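Local coordinates for protein 2-keto-3-deoxygluconate kinase (Thermotoga maritima, PDB 2AFB) that catalyses the phosphorylation of 2-keto-3-deoxygluconate, probably with ATP as phosphate donor, as a sugar kinase of the pfkB family in the ribokinase clan, at residues Asp137-Phe142 and Lys169-Ser174; Asp131-Leu136 and Leu163-Glu168; Leu25-His30 and Asp37-Thr42; Gly98-Glu103 and Ser111-Asp116. One frame throughout, in Å; residues are numbered along the deposited sequence.

Contact 1: residues Asp137-Phe142 and Lys169-Ser174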
# COMPACT_ATOMS: atom_id res chain seq x y z
N ASP A 137 15.12 -31.96 -27.65
CA ASP A 137 14.43 -33.16 -28.08
C ASP A 137 12.95 -32.83 -28.23
O ASP A 137 12.31 -32.34 -27.29
CB ASP A 137 14.65 -34.31 -27.12
CG ASP A 137 14.14 -35.65 -27.68
OD1 ASP A 137 14.71 -36.11 -28.70
OD2 ASP A 137 13.17 -36.23 -27.12
N GLY A 138 12.42 -33.06 -29.42
CA GLY A 138 10.99 -32.87 -29.67
C GLY A 138 10.52 -31.42 -29.83
O GLY A 138 9.33 -31.18 -29.95
N ALA A 139 11.45 -30.46 -29.79
CA ALA A 139 11.10 -29.04 -29.89
C ALA A 139 10.65 -28.67 -31.30
O ALA A 139 11.25 -29.09 -32.27
CB ALA A 139 12.31 -28.14 -29.48
N ARG A 140 9.59 -27.89 -31.41
CA ARG A 140 9.15 -27.39 -32.72
C ARG A 140 9.80 -26.04 -33.00
O ARG A 140 9.81 -25.57 -34.14
CB ARG A 140 7.63 -27.22 -32.75
CG ARG A 140 6.84 -28.31 -32.06
CD ARG A 140 6.32 -29.36 -33.00
NE ARG A 140 4.99 -29.05 -33.54
CZ ARG A 140 3.86 -29.76 -33.35
NH1 ARG A 140 3.80 -30.85 -32.57
NH2 ARG A 140 2.75 -29.36 -33.95
N TRP A 141 10.36 -25.43 -31.95
CA TRP A 141 10.84 -24.04 -32.04
C TRP A 141 11.84 -23.71 -30.96
O TRP A 141 11.71 -24.18 -29.85
CB TRP A 141 9.68 -23.05 -31.93
CG TRP A 141 9.93 -21.74 -32.58
CD1 TRP A 141 10.72 -20.73 -32.10
CD2 TRP A 141 9.39 -21.26 -33.83
NE1 TRP A 141 10.70 -19.66 -32.96
CE2 TRP A 141 9.87 -19.95 -34.02
CE3 TRP A 141 8.48 -21.78 -34.74
CZ2 TRP A 141 9.50 -19.17 -35.11
CZ3 TRP A 141 8.14 -21.02 -35.87
CH2 TRP A 141 8.66 -19.74 -36.05
N PHE A 142 12.84 -22.90 -31.36
CA PHE A 142 13.87 -22.32 -30.50
C PHE A 142 14.06 -20.83 -30.80
O PHE A 142 14.23 -20.39 -31.95
CB PHE A 142 15.19 -23.03 -30.68
CG PHE A 142 16.26 -22.49 -29.81
CD1 PHE A 142 16.22 -22.67 -28.46
CD2 PHE A 142 17.31 -21.74 -30.35
CE1 PHE A 142 17.22 -22.16 -27.66
CE2 PHE A 142 18.30 -21.21 -29.52
CZ PHE A 142 18.27 -21.44 -28.20
N LYS A 169 18.52 -31.16 -35.41
CA LYS A 169 17.18 -31.73 -35.15
C LYS A 169 16.08 -31.15 -36.05
O LYS A 169 14.92 -31.59 -36.01
CB LYS A 169 16.80 -31.55 -33.68
CG LYS A 169 17.55 -32.47 -32.76
CD LYS A 169 17.10 -32.30 -31.36
CE LYS A 169 17.90 -33.17 -30.40
NZ LYS A 169 17.54 -34.60 -30.55
N GLY A 170 16.44 -30.18 -36.87
CA GLY A 170 15.49 -29.53 -37.79
C GLY A 170 14.51 -28.60 -37.06
O GLY A 170 13.42 -28.37 -37.52
N VAL A 171 14.94 -28.07 -35.93
CA VAL A 171 14.12 -27.19 -35.13
C VAL A 171 14.13 -25.78 -35.76
O VAL A 171 15.19 -25.28 -36.12
CB VAL A 171 14.67 -27.15 -33.69
CG1 VAL A 171 13.89 -26.16 -32.79
CG2 VAL A 171 14.65 -28.54 -33.10
N THR A 172 12.95 -25.15 -35.89
CA THR A 172 12.84 -23.78 -36.35
C THR A 172 13.42 -22.85 -35.32
O THR A 172 13.16 -23.01 -34.12
CB THR A 172 11.39 -23.35 -36.65
OG1 THR A 172 10.83 -24.22 -37.64
CG2 THR A 172 11.40 -21.94 -37.22
N VAL A 173 14.23 -21.91 -35.82
CA VAL A 173 15.00 -20.99 -35.02
C VAL A 173 14.59 -19.55 -35.35
O VAL A 173 14.65 -19.14 -36.51
CB VAL A 173 16.52 -21.16 -35.25
CG1 VAL A 173 17.30 -20.05 -34.62
CG2 VAL A 173 17.01 -22.51 -34.73
N SER A 174 14.18 -18.81 -34.32
CA SER A 174 14.02 -17.38 -34.41
C SER A 174 15.06 -16.63 -33.54
O SER A 174 15.56 -17.13 -32.51
CB SER A 174 12.59 -16.97 -34.03
OG SER A 174 12.35 -17.22 -32.66
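The backbones of W141-F142 and T172-S174 are joined as parallel strands by two hydrogen bonds of 2.8 Å, from F142 N to T172 O and from S174 N to F142 O. W141 pairs with T172 and F142 with V173.

A third bond comes from a side chain. The indole NE1 of W141 donates to S174 OG at 3.0 Å, almost straight at 175° and only 4° out of the ring plane, which helps hold the indole's rotation about its CB-CG bond. S174 OG has a second partner in H143 ND1.

T172 supplies a CH-pi contact: its CG2, anti to the backbone N, stands 3.6 Å from the centroid of the six-membered ring of W141, 10° off the normal. One indole face is thus covered by a methyl while its N-H edge is bonded.

Among apolar contacts, V171 CG1 lies 4.0 Å from F142 CB and also reaches A139 CB. At the exposed end D137 OD1 and K169 NZ form a long salt bridge of 3.7 Å.

G170, with positive phi, closes helix 155-169 in a Schellman motif, from which the chain enters strand 172-176. The contact therefore completes a beta-alpha-beta crossover: W141 packs on helix 290-304 across one sheet face, F142 and V173 on helix 155-169 across the other, and strand 14-18 flanks strand 139-145.

Contact 2: residues Asp131-Leu136 and Leu163-Glu168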
# COMPACT_ATOMS: atom_id res chain seq x y z
N ASP A 131 22.24 -29.29 -21.46
CA ASP A 131 22.22 -30.50 -22.26
C ASP A 131 21.28 -30.26 -23.41
O ASP A 131 20.07 -30.46 -23.28
CB ASP A 131 21.74 -31.69 -21.41
CG ASP A 131 21.90 -33.01 -22.12
OD1 ASP A 131 22.16 -33.03 -23.35
OD2 ASP A 131 21.77 -34.05 -21.43
N TRP A 132 21.83 -29.78 -24.52
CA TRP A 132 21.02 -29.25 -25.59
C TRP A 132 20.29 -30.33 -26.33
O TRP A 132 19.17 -30.11 -26.79
CB TRP A 132 21.85 -28.38 -26.55
CG TRP A 132 22.22 -27.08 -25.89
CD1 TRP A 132 23.47 -26.69 -25.48
CD2 TRP A 132 21.33 -26.02 -25.51
NE1 TRP A 132 23.40 -25.45 -24.89
CE2 TRP A 132 22.10 -25.03 -24.88
CE3 TRP A 132 19.95 -25.81 -25.65
CZ2 TRP A 132 21.55 -23.83 -24.44
CZ3 TRP A 132 19.40 -24.65 -25.19
CH2 TRP A 132 20.20 -23.66 -24.59
N GLU A 133 20.89 -31.51 -26.37
CA GLU A 133 20.25 -32.68 -26.92
C GLU A 133 19.00 -33.07 -26.17
O GLU A 133 18.08 -33.58 -26.76
CB GLU A 133 21.22 -33.89 -26.92
CG GLU A 133 22.40 -33.75 -27.88
CD GLU A 133 21.98 -33.87 -29.35
OE1 GLU A 133 20.82 -34.29 -29.61
OE2 GLU A 133 22.81 -33.54 -30.24
N LYS A 134 18.99 -32.90 -24.84
CA LYS A 134 17.82 -33.22 -24.00
C LYS A 134 16.77 -32.10 -24.10
O LYS A 134 15.58 -32.33 -24.38
CB LYS A 134 18.28 -33.45 -22.54
CG LYS A 134 17.20 -33.76 -21.50
N ILE A 135 17.24 -30.87 -23.92
CA ILE A 135 16.44 -29.68 -24.01
C ILE A 135 15.63 -29.62 -25.32
O ILE A 135 14.41 -29.38 -25.29
CB ILE A 135 17.32 -28.40 -23.87
CG1 ILE A 135 17.85 -28.25 -22.45
CG2 ILE A 135 16.55 -27.10 -24.27
CD1 ILE A 135 19.06 -27.27 -22.35
N LEU A 136 16.29 -29.81 -26.46
CA LEU A 136 15.63 -29.58 -27.75
C LEU A 136 14.98 -30.83 -28.34
O LEU A 136 14.33 -30.76 -29.39
CB LEU A 136 16.59 -28.92 -28.75
CG LEU A 136 17.05 -27.52 -28.38
CD1 LEU A 136 18.30 -27.12 -29.17
CD2 LEU A 136 15.97 -26.51 -28.59
N LEU A 163 22.38 -23.90 -31.13
CA LEU A 163 21.96 -23.68 -32.51
C LEU A 163 22.40 -24.85 -33.41
O LEU A 163 21.73 -25.20 -34.38
CB LEU A 163 22.55 -22.38 -33.01
CG LEU A 163 21.94 -21.10 -32.47
CD1 LEU A 163 22.82 -19.88 -32.82
CD2 LEU A 163 20.54 -20.95 -33.01
N LYS A 164 23.54 -25.43 -33.09
CA LYS A 164 24.00 -26.60 -33.81
C LYS A 164 23.06 -27.77 -33.57
O LYS A 164 22.73 -28.47 -34.50
CB LYS A 164 25.40 -26.99 -33.37
CG LYS A 164 26.47 -26.10 -33.99
CD LYS A 164 27.85 -26.63 -33.66
CE LYS A 164 28.96 -25.63 -33.96
NZ LYS A 164 30.13 -25.87 -33.03
N VAL A 165 22.63 -27.99 -32.34
CA VAL A 165 21.62 -29.03 -32.09
C VAL A 165 20.26 -28.75 -32.75
O VAL A 165 19.62 -29.63 -33.31
CB VAL A 165 21.41 -29.24 -30.60
CG1 VAL A 165 20.28 -30.27 -30.34
CG2 VAL A 165 22.73 -29.69 -29.97
N ALA A 166 19.80 -27.52 -32.63
CA ALA A 166 18.58 -27.13 -33.30
C ALA A 166 18.68 -27.50 -34.77
O ALA A 166 17.77 -28.05 -35.32
CB ALA A 166 18.39 -25.64 -33.17
N ASN A 167 19.81 -27.19 -35.39
CA ASN A 167 20.00 -27.44 -36.81
C ASN A 167 20.06 -28.92 -37.10
O ASN A 167 19.51 -29.37 -38.08
CB ASN A 167 21.28 -26.77 -37.29
CG ASN A 167 21.55 -27.00 -38.76
OD1 ASN A 167 20.75 -26.62 -39.61
ND2 ASN A 167 22.70 -27.57 -39.06
N GLU A 168 20.75 -29.67 -36.24
CA GLU A 168 20.78 -31.14 -36.36
C GLU A 168 19.36 -31.71 -36.29
O GLU A 168 19.03 -32.61 -37.04
CB GLU A 168 21.64 -31.75 -35.24
CG GLU A 168 21.45 -33.26 -34.97
CD GLU A 168 21.88 -33.66 -33.54
OE1 GLU A 168 22.74 -32.96 -32.92
OE2 GLU A 168 21.31 -34.66 -33.02
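V165 gives the most surface to this contact, and its two methyls divide the facing helical turn between them. CG2 approaches W132 CB at 3.8 Å, while CG1, placed opposite the backbone N (chi1 177°), lies 3.7 Å from W132 O and 3.9 Å from L136 CD1. W132 turns its indole away from this meeting point: its CB and backbone carbonyl group make the contact, while I135 CD1 lies over one face of the ring and F18 meets the ring edge-to-face.

E133 follows in surface given to the contact, though it lies at the exposed side. Its chain bends at chi2 (-71°), carrying the carboxylate over V165, where OE2 comes 3.9 Å from CG2. E168 arrives from the next turn of its helix with an extended chain, crossing E133 at about a right angle, and the carboxylate planes are 36° apart. E133 OE2 and E168 OE1 are separated by 2.7 Å, so one of the two acids may be protonated. K169 NZ, a weak and long ion-pair partner of E133 OE1, may partly offset the negative charge.

In the fold, the short helix 132-135, with D131 at its N-cap position, precedes strand 139-145 and lies beside the crossover helix 155-169. Both occupy the same side of the large, mainly parallel sheet.

L136 forms the inward part of the contact. Its CD1 lies 3.8 Å from A166 N and 4.3 Å from A166 CB, and its side chain also rests on F142 and V16 of the sheet below.

Contact 3: residues Leu25-His30 and Asp37-Thr42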
# COMPACT_ATOMS: atom_id res chain seq x y z
N LEU A 25 12.74 -4.13 -10.28
CA LEU A 25 12.39 -3.32 -9.12
C LEU A 25 11.96 -1.98 -9.66
O LEU A 25 12.75 -1.28 -10.27
CB LEU A 25 13.55 -3.19 -8.19
CG LEU A 25 14.09 -4.46 -7.48
CD1 LEU A 25 15.26 -4.04 -6.67
CD2 LEU A 25 13.06 -5.17 -6.59
N SER A 26 10.68 -1.64 -9.50
CA SER A 26 10.17 -0.37 -10.03
C SER A 26 9.42 0.40 -8.96
O SER A 26 8.64 -0.21 -8.24
CB SER A 26 9.28 -0.56 -11.26
OG SER A 26 8.31 -1.56 -11.00
N PRO A 27 9.69 1.75 -8.83
CA PRO A 27 8.90 2.43 -7.86
C PRO A 27 7.43 2.51 -8.35
O PRO A 27 7.19 2.50 -9.54
CB PRO A 27 9.53 3.83 -7.81
CG PRO A 27 10.92 3.72 -8.45
CD PRO A 27 10.71 2.64 -9.45
N PRO A 28 6.48 2.62 -7.42
CA PRO A 28 5.08 2.81 -7.78
C PRO A 28 4.74 4.23 -8.20
O PRO A 28 5.42 5.21 -7.79
CB PRO A 28 4.32 2.42 -6.49
CG PRO A 28 5.33 2.76 -5.33
CD PRO A 28 6.71 2.59 -5.94
N ASP A 29 3.73 4.36 -9.05
CA ASP A 29 3.06 5.66 -9.26
C ASP A 29 3.95 6.75 -9.88
O ASP A 29 3.78 7.96 -9.61
CB ASP A 29 2.51 6.17 -7.94
CG ASP A 29 1.52 5.21 -7.31
OD1 ASP A 29 0.65 4.65 -8.07
OD2 ASP A 29 1.58 5.06 -6.06
N HIS A 30 4.83 6.33 -10.78
CA HIS A 30 5.69 7.25 -11.48
C HIS A 30 6.70 7.96 -10.57
O HIS A 30 7.33 8.90 -10.99
CB HIS A 30 4.89 8.28 -12.27
CG HIS A 30 4.13 7.70 -13.42
ND1 HIS A 30 4.74 6.96 -14.41
CD2 HIS A 30 2.81 7.78 -13.75
CE1 HIS A 30 3.83 6.59 -15.30
NE2 HIS A 30 2.66 7.08 -14.93
N ASP A 37 9.96 4.89 -0.98
CA ASP A 37 10.05 3.98 0.18
C ASP A 37 9.81 2.51 -0.17
O ASP A 37 9.90 1.66 0.70
CB ASP A 37 9.16 4.46 1.37
CG ASP A 37 7.56 4.20 1.22
OD1 ASP A 37 6.90 4.04 0.14
OD2 ASP A 37 6.89 4.25 2.28
N SER A 38 9.45 2.22 -1.42
CA SER A 38 9.31 0.84 -1.90
C SER A 38 9.50 0.64 -3.41
O SER A 38 9.53 1.59 -4.21
CB SER A 38 7.94 0.26 -1.51
OG SER A 38 6.95 0.84 -2.30
N PHE A 39 9.64 -0.64 -3.76
CA PHE A 39 9.73 -1.12 -5.12
C PHE A 39 8.71 -2.24 -5.30
O PHE A 39 8.65 -3.17 -4.48
CB PHE A 39 11.09 -1.74 -5.43
CG PHE A 39 12.21 -0.76 -5.50
CD1 PHE A 39 12.15 0.30 -6.39
CD2 PHE A 39 13.36 -0.92 -4.68
CE1 PHE A 39 13.19 1.25 -6.45
CE2 PHE A 39 14.40 -0.01 -4.76
CZ PHE A 39 14.31 1.10 -5.65
N ASP A 40 7.91 -2.11 -6.37
CA ASP A 40 7.15 -3.18 -6.97
C ASP A 40 8.13 -4.18 -7.51
O ASP A 40 9.15 -3.80 -8.04
CB ASP A 40 6.27 -2.64 -8.08
CG ASP A 40 5.20 -1.68 -7.55
OD1 ASP A 40 4.72 -1.95 -6.44
OD2 ASP A 40 4.81 -0.71 -8.22
N VAL A 41 7.80 -5.45 -7.33
CA VAL A 41 8.63 -6.59 -7.65
C VAL A 41 7.97 -7.39 -8.75
O VAL A 41 6.79 -7.63 -8.71
CB VAL A 41 8.79 -7.55 -6.43
CG1 VAL A 41 9.36 -8.90 -6.85
CG2 VAL A 41 9.70 -6.91 -5.39
N THR A 42 8.75 -7.75 -9.74
CA THR A 42 8.40 -8.74 -10.74
C THR A 42 9.65 -9.34 -11.33
O THR A 42 10.78 -9.00 -10.94
CB THR A 42 7.41 -8.19 -11.82
OG1 THR A 42 6.82 -9.32 -12.50
CG2 THR A 42 8.12 -7.25 -12.83
O HOH W 1 8.87 -4.14 -11.01
O HOH W 2 6.06 -0.12 -10.57
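S26 OG is gripped by two waters that tie it to D40: water 1 lies 2.6 Å from S26 OG and donates to D40 O, while water 2 lies 2.7 Å from S26 OG and also bonds D40 OD2. The hydroxyl sits between the backbone N and the carbonyl carbon (chi1 50°), a position from which it reaches both waters.

Beneath this polar face, S26 and D40 form an antiparallel hydrogen-bonded pair. S26 N donates to D40 O at 3.0 Å and 167°; the return bond, D40 N to S26 O, is 2.8 Å but more bent at 139°. The neighbouring pair, L25 with V41, is non-hydrogen-bonded, and L25 CD2 lies 4.0 Å from V41 CG2, their side chains alongside and pointing the same way.

F39 and L25 carry the apolar part. L25 CB stands over one face of the F39 ring, 4.3 Å from the centroid, in a CH-pi contact, whereas P27 N and S26 C meet the ring edge in plane; P27 CG runs alongside, 3.9 Å from F39 CE1. Beyond the strand's end, P28 CD lies 3.5 Å from S38 O.

These strands form a beta hairpin within a four-stranded sheet. Strand 22-26 lies between strands 38-44 and 99-103, F39 meets F101 edge-to-face, and S38-D40 pair with an antiparallel strand of a second subunit, continuing the sheet across the interface.

Contact 4: residues Gly98-Glu103 and Ser111-Asp116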
# COMPACT_ATOMS: atom_id res chain seq x y z
N GLY A 98 20.50 -11.49 -11.49
CA GLY A 98 20.59 -10.16 -12.05
C GLY A 98 19.37 -9.36 -11.70
O GLY A 98 18.29 -9.91 -11.44
N ILE A 99 19.56 -8.04 -11.64
CA ILE A 99 18.53 -7.12 -11.25
C ILE A 99 18.49 -5.93 -12.21
O ILE A 99 19.53 -5.47 -12.67
CB ILE A 99 18.81 -6.50 -9.83
CG1 ILE A 99 18.98 -7.59 -8.79
CG2 ILE A 99 17.71 -5.51 -9.51
CD1 ILE A 99 19.37 -7.06 -7.38
N TYR A 100 17.30 -5.39 -12.44
CA TYR A 100 17.21 -4.05 -12.94
C TYR A 100 16.18 -3.22 -12.26
O TYR A 100 15.13 -3.74 -11.85
CB TYR A 100 17.04 -4.00 -14.45
CG TYR A 100 15.72 -4.36 -15.09
CD1 TYR A 100 15.28 -5.68 -15.15
CD2 TYR A 100 14.94 -3.38 -15.70
CE1 TYR A 100 14.10 -6.02 -15.82
CE2 TYR A 100 13.76 -3.70 -16.39
CZ TYR A 100 13.34 -5.02 -16.45
OH TYR A 100 12.15 -5.34 -17.10
N PHE A 101 16.52 -1.94 -12.11
CA PHE A 101 15.62 -0.97 -11.51
C PHE A 101 15.01 -0.20 -12.65
O PHE A 101 15.71 0.25 -13.54
CB PHE A 101 16.35 -0.00 -10.61
CG PHE A 101 17.07 -0.66 -9.47
CD1 PHE A 101 18.25 -1.30 -9.67
CD2 PHE A 101 16.53 -0.67 -8.18
CE1 PHE A 101 18.92 -1.92 -8.63
CE2 PHE A 101 17.21 -1.29 -7.13
CZ PHE A 101 18.40 -1.94 -7.38
N LEU A 102 13.72 -0.02 -12.62
CA LEU A 102 13.02 0.67 -13.68
C LEU A 102 12.16 1.80 -13.13
O LEU A 102 11.31 1.57 -12.25
CB LEU A 102 12.14 -0.32 -14.43
CG LEU A 102 11.14 0.36 -15.39
CD1 LEU A 102 11.91 0.80 -16.61
CD2 LEU A 102 10.02 -0.66 -15.78
N GLU A 103 12.39 3.01 -13.64
CA GLU A 103 11.55 4.16 -13.39
C GLU A 103 10.67 4.27 -14.58
O GLU A 103 11.15 4.48 -15.69
CB GLU A 103 12.32 5.45 -13.28
CG GLU A 103 13.18 5.61 -12.06
CD GLU A 103 13.95 6.95 -12.03
OE1 GLU A 103 14.20 7.54 -13.13
OE2 GLU A 103 14.34 7.38 -10.92
N SER A 111 11.25 6.68 -19.46
CA SER A 111 11.53 5.57 -18.54
C SER A 111 13.03 5.47 -18.40
O SER A 111 13.75 5.83 -19.31
CB SER A 111 10.92 4.25 -19.03
OG SER A 111 9.51 4.31 -18.79
N LYS A 112 13.50 5.05 -17.24
CA LYS A 112 14.95 5.00 -16.99
C LYS A 112 15.22 3.66 -16.36
O LYS A 112 14.42 3.20 -15.51
CB LYS A 112 15.39 6.16 -16.09
CG LYS A 112 16.87 6.13 -15.66
CD LYS A 112 17.24 7.35 -14.81
CE LYS A 112 18.69 7.31 -14.29
NZ LYS A 112 19.70 7.58 -15.37
N VAL A 113 16.26 3.01 -16.85
CA VAL A 113 16.69 1.73 -16.33
C VAL A 113 18.08 1.92 -15.72
O VAL A 113 18.96 2.49 -16.32
CB VAL A 113 16.78 0.61 -17.41
CG1 VAL A 113 17.10 -0.74 -16.73
CG2 VAL A 113 15.47 0.48 -18.19
N VAL A 114 18.24 1.46 -14.50
CA VAL A 114 19.52 1.22 -13.92
C VAL A 114 19.76 -0.30 -13.87
O VAL A 114 19.14 -0.99 -13.10
CB VAL A 114 19.56 1.77 -12.50
CG1 VAL A 114 20.90 1.52 -11.88
CG2 VAL A 114 19.23 3.28 -12.48
N TYR A 115 20.71 -0.81 -14.64
CA TYR A 115 21.02 -2.24 -14.59
C TYR A 115 21.97 -2.63 -13.46
O TYR A 115 22.95 -1.92 -13.18
CB TYR A 115 21.66 -2.71 -15.93
CG TYR A 115 20.66 -2.73 -17.04
CD1 TYR A 115 19.68 -3.74 -17.11
CD2 TYR A 115 20.60 -1.70 -17.96
CE1 TYR A 115 18.72 -3.74 -18.09
CE2 TYR A 115 19.63 -1.67 -18.96
CZ TYR A 115 18.71 -2.71 -19.02
OH TYR A 115 17.76 -2.70 -20.02
N ASP A 116 21.75 -3.82 -12.91
CA ASP A 116 22.62 -4.45 -11.91
C ASP A 116 22.64 -5.96 -12.15
O ASP A 116 22.16 -6.76 -11.33
CB ASP A 116 22.06 -4.10 -10.55
CG ASP A 116 22.99 -4.44 -9.41
OD1 ASP A 116 24.21 -4.65 -9.65
OD2 ASP A 116 22.47 -4.53 -8.28
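F101 and V114 meet at the middle of an antiparallel pair whose strand axes approach to 4.7 Å at 167°. F101 N donates to V114 O at 3.0 Å and an angle of 176°, and V114 N returns a bond to F101 O. The same V114 O also lies in plane at the edge of the F101 ring, 3.6 Å from CD1, while the two CB atoms pack together. Two more bonded pairs, I99 with D116 and E103 with K112, carry this tight backbone register to both ends. In the bond from I99 N to D116 O the donor approaches from above the carbonyl plane, 54° out of it.

On the other face, packing tightens around Y100, whose CD2 lies 3.6 Å from V113 CG1.

The loose side is that of the solvent-facing side chains. Y115 is exposed, and its ring and that of Y100 are near parallel but slid apart, centroids 6.0 Å apart, so they barely overlap. K112 runs beside E103, its CD 3.5 Å from E103 OE1, but its ammonium leads away; E103 OE1 instead forms a salt bridge with R32, and OE2 accepts from I33 N.

Strand 99-103 is the inner member of this hairpin, bonded on its other edge to strand 22-26. Strand 112-116 is outermost within the chain, and D116 OD2 forms a salt bridge with R96 of a second subunit.

How the contacts relate
Contacts 1 and 2 adjoin, their centres 8 Å apart, and interlock along the chain: helix 155-169 supplies the second segment of contact 2 and ends in that of contact 1, with V171 N 2.9 Å from A166 O. Contacts 3 and 4, centres 11 Å apart, share the smaller sheet, where L25 O lies 2.8 Å from L102 N, and both touch the second subunit. The two groups are far apart: contacts 1 and 3 have centres 37 Å apart. In pfkB-family kinases a small sheet commonly serves as a lid over the sugar site, consistent with contacts 3 and 4. The calcium ion about 6 Å from the P28 side chain lies at a subunit boundary and is no evidence for that site.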